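Sialidase domain-containing protein (Dyadobacter fermentans, PDB 5HX0) is of unknown function but carries a BNR-repeat, sialidase-like beta-propeller fold, which suggests that it may act on or bind glycans. Local coordinates at residues G184-N196 against M200-M212. Residues are numbered along the deposited sequence; the frame is centred on the assembly and turned at random.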
loop_
_atom_site.group_PDB
_atom_site.type_symbol
_atom_site.label_atom_id
_atom_site.label_comp_id
_atom_site.label_asym_id
_atom_site.label_seq_id
_atom_site.Cartn_x
_atom_site.Cartn_y
_atom_site.Cartn_z
ATOM N N GLY A 184 -9.934 -3.018 10.577
ATOM C CA GLY A 184 -9.554 -1.691 11.011
ATOM C C GLY A 184 -9.177 -0.861 9.802
ATOM O O GLY A 184 -9.530 -1.232 8.691
ATOM N N PRO A 185 -8.477 0.270 10.003
ATOM C CA PRO A 185 -7.898 0.696 11.282
ATOM C C PRO A 185 -8.915 1.166 12.300
ATOM O O PRO A 185 -9.968 1.720 11.934
ATOM C CB PRO A 185 -6.997 1.865 10.885
ATOM C CG PRO A 185 -7.695 2.471 9.682
ATOM C CD PRO A 185 -8.320 1.296 8.948
ATOM N N LEU A 186 -8.591 0.906 13.564
ATOM C CA LEU A 186 -9.235 1.524 14.709
ATOM C C LEU A 186 -8.360 2.677 15.155
ATOM O O LEU A 186 -7.142 2.515 15.268
ATOM C CB LEU A 186 -9.382 0.514 15.847
ATOM C CG LEU A 186 -10.170 -0.736 15.490
ATOM C CD1 LEU A 186 -10.230 -1.695 16.662
ATOM C CD2 LEU A 186 -11.563 -0.312 15.043
ATOM N N TYR A 187 -8.969 3.832 15.426
ATOM C CA TYR A 187 -8.183 4.986 15.830
ATOM C C TYR A 187 -8.171 5.121 17.345
ATOM O O TYR A 187 -9.247 5.155 17.966
ATOM C CB TYR A 187 -8.727 6.249 15.176
ATOM C CG TYR A 187 -8.527 6.179 13.683
ATOM C CD1 TYR A 187 -7.305 6.528 13.113
ATOM C CD2 TYR A 187 -9.531 5.718 12.846
ATOM C CE1 TYR A 187 -7.103 6.439 11.764
ATOM C CE2 TYR A 187 -9.337 5.639 11.483
ATOM C CZ TYR A 187 -8.117 6.001 10.949
ATOM O OH TYR A 187 -7.895 5.921 9.596
ATOM N N PRO A 188 -7.002 5.162 17.982
ATOM C CA PRO A 188 -6.957 5.411 19.420
ATOM C C PRO A 188 -7.589 6.753 19.739
ATOM O O PRO A 188 -7.690 7.625 18.859
ATOM C CB PRO A 188 -5.456 5.414 19.736
ATOM C CG PRO A 188 -4.856 4.524 18.685
ATOM C CD PRO A 188 -5.671 4.817 17.436
ATOM N N PRO A 189 -8.028 6.962 20.973
ATOM C CA PRO A 189 -8.553 8.279 21.335
ATOM C C PRO A 189 -7.458 9.327 21.247
ATOM O O PRO A 189 -6.267 9.040 21.407
ATOM C CB PRO A 189 -9.029 8.088 22.779
ATOM C CG PRO A 189 -8.169 6.964 23.309
ATOM C CD PRO A 189 -7.974 6.046 22.132
ATOM N N HIS A 190 -7.872 10.554 20.974
ATOM C CA HIS A 190 -7.018 11.688 21.295
ATOM C C HIS A 190 -7.029 11.884 22.809
ATOM O O HIS A 190 -8.091 11.847 23.428
ATOM C CB HIS A 190 -7.517 12.948 20.592
ATOM C CG HIS A 190 -6.905 14.200 21.126
ATOM N ND1 HIS A 190 -7.524 14.983 22.077
ATOM C CD2 HIS A 190 -5.705 14.777 20.883
ATOM C CE1 HIS A 190 -6.741 16.003 22.379
ATOM N NE2 HIS A 190 -5.633 15.904 21.667
ATOM N N ILE A 191 -5.866 12.068 23.413
ATOM C CA ILE A 191 -5.805 12.261 24.859
ATOM C C ILE A 191 -5.510 13.727 25.154
ATOM O O ILE A 191 -4.823 14.417 24.389
ATOM C CB ILE A 191 -4.788 11.324 25.547
ATOM C CG1 ILE A 191 -3.396 11.468 24.931
ATOM C CG2 ILE A 191 -5.276 9.868 25.447
ATOM C CD1 ILE A 191 -2.277 10.905 25.815
ATOM N N GLU A 192 -6.069 14.204 26.270
ATOM C CA GLU A 192 -6.035 15.628 26.602
ATOM C C GLU A 192 -4.649 16.263 26.548
ATOM O O GLU A 192 -4.546 17.401 26.066
ATOM C CB GLU A 192 -6.669 15.835 27.990
ATOM C CG GLU A 192 -6.857 17.292 28.401
ATOM C CD GLU A 192 -7.415 17.440 29.815
ATOM O OE1 GLU A 192 -7.540 16.414 30.523
ATOM O OE2 GLU A 192 -7.732 18.583 30.217
ATOM N N PRO A 193 -3.568 15.628 27.006
ATOM C CA PRO A 193 -2.254 16.297 26.935
ATOM C C PRO A 193 -1.765 16.590 25.526
ATOM O O PRO A 193 -0.934 17.487 25.359
ATOM C CB PRO A 193 -1.321 15.307 27.646
ATOM C CG PRO A 193 -2.228 14.570 28.582
ATOM C CD PRO A 193 -3.503 14.397 27.817
ATOM N N GLU A 194 -2.240 15.870 24.514
ATOM C CA GLU A 194 -1.745 16.012 23.145
ATOM C C GLU A 194 -2.285 17.284 22.495
ATOM O O GLU A 194 -3.500 17.475 22.416
ATOM C CB GLU A 194 -2.165 14.790 22.319
ATOM C CG GLU A 194 -1.940 14.919 20.819
ATOM C CD GLU A 194 -0.450 14.987 20.477
ATOM O OE1 GLU A 194 0.281 14.046 20.855
ATOM O OE2 GLU A 194 -0.009 15.981 19.859
ATOM N N ILE A 195 -1.389 18.120 21.971
ATOM C CA ILE A 195 -1.821 19.391 21.400
ATOM C C ILE A 195 -2.083 19.365 19.901
ATOM O O ILE A 195 -2.739 20.284 19.397
ATOM C CB ILE A 195 -0.795 20.511 21.648
ATOM C CG1 ILE A 195 0.469 20.243 20.819
ATOM C CG2 ILE A 195 -0.534 20.685 23.167
ATOM C CD1 ILE A 195 1.549 21.285 20.970
ATOM N N ASN A 196 -1.579 18.369 19.174
ATOM C CA ASN A 196 -1.590 18.433 17.715
ATOM C C ASN A 196 -2.937 18.027 17.118
ATOM O O ASN A 196 -3.730 17.296 17.725
ATOM C CB ASN A 196 -0.508 17.532 17.125
ATOM C CG ASN A 196 0.867 18.068 17.355
ATOM O OD1 ASN A 196 1.704 17.414 17.976
ATOM N ND2 ASN A 196 1.112 19.273 16.875
HETATM N N MSE A 200 -5.395 15.890 8.593
HETATM C CA MSE A 200 -6.722 15.984 8.018
HETATM C C MSE A 200 -7.644 16.717 8.957
HETATM O O MSE A 200 -8.861 16.665 8.808
HETATM C CB MSE A 200 -7.236 14.579 7.684
HETATM C CG MSE A 200 -6.132 13.750 7.007
HETATM SE SE MSE A 200 -6.772 12.102 6.139
HETATM C CE MSE A 200 -6.110 10.886 7.501
ATOM N N GLY A 201 -7.056 17.385 9.948
ATOM C CA GLY A 201 -7.800 18.264 10.828
ATOM C C GLY A 201 -8.453 17.619 12.029
ATOM O O GLY A 201 -9.215 18.296 12.726
ATOM N N GLU A 202 -8.193 16.345 12.297
ATOM C CA GLU A 202 -8.761 15.691 13.465
ATOM C C GLU A 202 -7.841 15.903 14.660
ATOM O O GLU A 202 -6.637 16.121 14.504
ATOM C CB GLU A 202 -8.940 14.192 13.210
ATOM C CG GLU A 202 -9.632 13.855 11.895
ATOM C CD GLU A 202 -11.145 13.785 12.034
ATOM O OE1 GLU A 202 -11.623 13.250 13.059
ATOM O OE2 GLU A 202 -11.855 14.271 11.121
ATOM N N LYS A 203 -8.407 15.824 15.864
ATOM C CA LYS A 203 -7.544 15.782 17.040
ATOM C C LYS A 203 -6.702 14.513 16.985
ATOM O O LYS A 203 -7.203 13.432 16.663
ATOM C CB LYS A 203 -8.367 15.835 18.324
ATOM C CG LYS A 203 -9.046 17.209 18.545
ATOM C CD LYS A 203 -9.449 17.418 20.002
ATOM C CE LYS A 203 -10.518 16.426 20.436
ATOM N NZ LYS A 203 -11.844 16.721 19.826
ATOM N N LEU A 204 -5.416 14.648 17.283
ATOM C CA LEU A 204 -4.462 13.575 16.953
ATOM C C LEU A 204 -4.695 12.321 17.792
ATOM O O LEU A 204 -4.568 12.374 19.022
ATOM C CB LEU A 204 -3.030 14.067 17.139
ATOM C CG LEU A 204 -1.956 13.147 16.539
ATOM C CD1 LEU A 204 -1.404 13.745 15.266
ATOM C CD2 LEU A 204 -0.831 12.861 17.550
ATOM N N PRO A 205 -4.986 11.171 17.177
ATOM C CA PRO A 205 -5.060 9.914 17.942
ATOM C C PRO A 205 -3.720 9.566 18.582
ATOM O O PRO A 205 -2.661 9.730 17.973
ATOM C CB PRO A 205 -5.440 8.878 16.875
ATOM C CG PRO A 205 -6.012 9.686 15.711
ATOM C CD PRO A 205 -5.216 10.958 15.736
ATOM N N ALA A 206 -3.780 9.035 19.803
ATOM C CA ALA A 206 -2.557 8.620 20.489
ATOM C C ALA A 206 -1.851 7.475 19.739
ATOM O O ALA A 206 -2.427 6.795 18.895
ATOM C CB ALA A 206 -2.877 8.192 21.924
ATOM N N TYR A 207 -0.591 7.232 20.107
ATOM C CA TYR A 207 0.305 6.372 19.324
ATOM C C TYR A 207 1.538 6.104 20.180
ATOM O O TYR A 207 1.819 6.842 21.129
ATOM C CB TYR A 207 0.737 7.051 18.004
ATOM C CG TYR A 207 1.611 8.246 18.320
ATOM C CD1 TYR A 207 1.035 9.454 18.677
ATOM C CD2 TYR A 207 3.018 8.135 18.373
ATOM C CE1 TYR A 207 1.810 10.537 19.044
ATOM C CE2 TYR A 207 3.800 9.210 18.743
ATOM C CZ TYR A 207 3.190 10.414 19.085
ATOM O OH TYR A 207 3.941 11.505 19.479
ATOM N N ASN A 208 2.298 5.076 19.813
ATOM C CA ASN A 208 3.679 4.989 20.286
ATOM C C ASN A 208 4.405 3.897 19.512
ATOM O O ASN A 208 3.798 3.119 18.769
ATOM C CB ASN A 208 3.783 4.702 21.791
ATOM C CG ASN A 208 4.975 5.409 22.418
ATOM O OD1 ASN A 208 5.834 5.930 21.700
ATOM N ND2 ASN A 208 5.038 5.419 23.749
ATOM N N ARG A 209 5.721 3.843 19.710
ATOM C CA ARG A 209 6.466 2.614 19.488
ATOM C C ARG A 209 6.758 2.010 20.854
ATOM O O ARG A 209 7.287 2.696 21.736
ATOM C CB ARG A 209 7.775 2.839 18.711
ATOM C CG ARG A 209 8.522 1.513 18.355
ATOM C CD ARG A 209 9.358 0.951 19.544
ATOM N NE ARG A 209 10.093 -0.261 19.183
ATOM C CZ ARG A 209 10.780 -1.015 20.039
ATOM N NH1 ARG A 209 11.446 -2.079 19.584
ATOM N NH2 ARG A 209 10.792 -0.731 21.350
ATOM N N GLY A 210 6.443 0.733 21.012
ATOM C CA GLY A 210 6.689 0.028 22.261
ATOM C C GLY A 210 5.693 -1.098 22.430
ATOM O O GLY A 210 4.684 -1.176 21.735
ATOM N N ALA A 211 6.002 -1.987 23.374
ATOM C CA ALA A 211 5.142 -3.132 23.630
ATOM C C ALA A 211 3.967 -2.750 24.524
ATOM O O ALA A 211 4.135 -2.048 25.536
ATOM C CB ALA A 211 5.933 -4.272 24.279
HETATM N N MSE A 212 2.778 -3.212 24.135
HETATM C CA MSE A 212 1.617 -3.262 25.007
HETATM C C MSE A 212 1.787 -4.467 25.909
HETATM O O MSE A 212 2.694 -5.267 25.690
HETATM C CB MSE A 212 0.323 -3.396 24.195
HETATM C CG MSE A 212 0.099 -2.289 23.204
HETATM SE SE MSE A 212 -1.480 -2.731 22.140
HETATM C CE MSE A 212 -1.714 -1.058 21.189
HETATM O O HOH W 1 -3.612 11.800 21.470
HETATM O O HOH W 2 2.549 13.943 19.357
#
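P189 and A206 hold the two extended segments together by a nearly straight backbone hydrogen bond, A206 N to P189 O at 3.0 Å, and L204 N reaches back to N196 O in a second one; the CA atoms of H190 and P205 come nearest, at 4.3 Å. The H190 and K203 side chains cross at about a right angle. The CG of H190 lies anti to the backbone N (chi1 166°), which lays one face of the ring against K203, whose CB makes a CH-pi contact 3.9 Å from the ring centroid while CD and CE run on past ND1. The same ring is held at its edge: NE2 donates to E194 O at 2.8 Å, near the ring plane, and CD2 meets L204 O at 3.2 Å. L204 O accepts a hydrogen bond from a water, which in turn takes the I191 N-H, so the water bridges the two segments.

All this belongs to the long connection that leaves strand 183-186 and enters strand 213-214, passing from one antiparallel sheet to the next as between the blades of a beta-propeller. Between H190 and N196 a type I turn, I191 to E194, reverses the chain and brings E194 back over L204. The glutamate bends at chi2 (66°), bringing its carboxylate carbon CD within 3.6 Å of L204 CD2. OE2 accepts from N196 N through its anti lone pair; OE1 takes a hydrogen bond from T227 N and another from a water that also binds Y207 OH, so this buried carboxylate is held by three hydrogen bonds. At the other end of the contact, P188 crosses P205 at about a right angle, P188 CG lies 3.3 Å from A206 O, and W222 of strand 220-229 packs against P188.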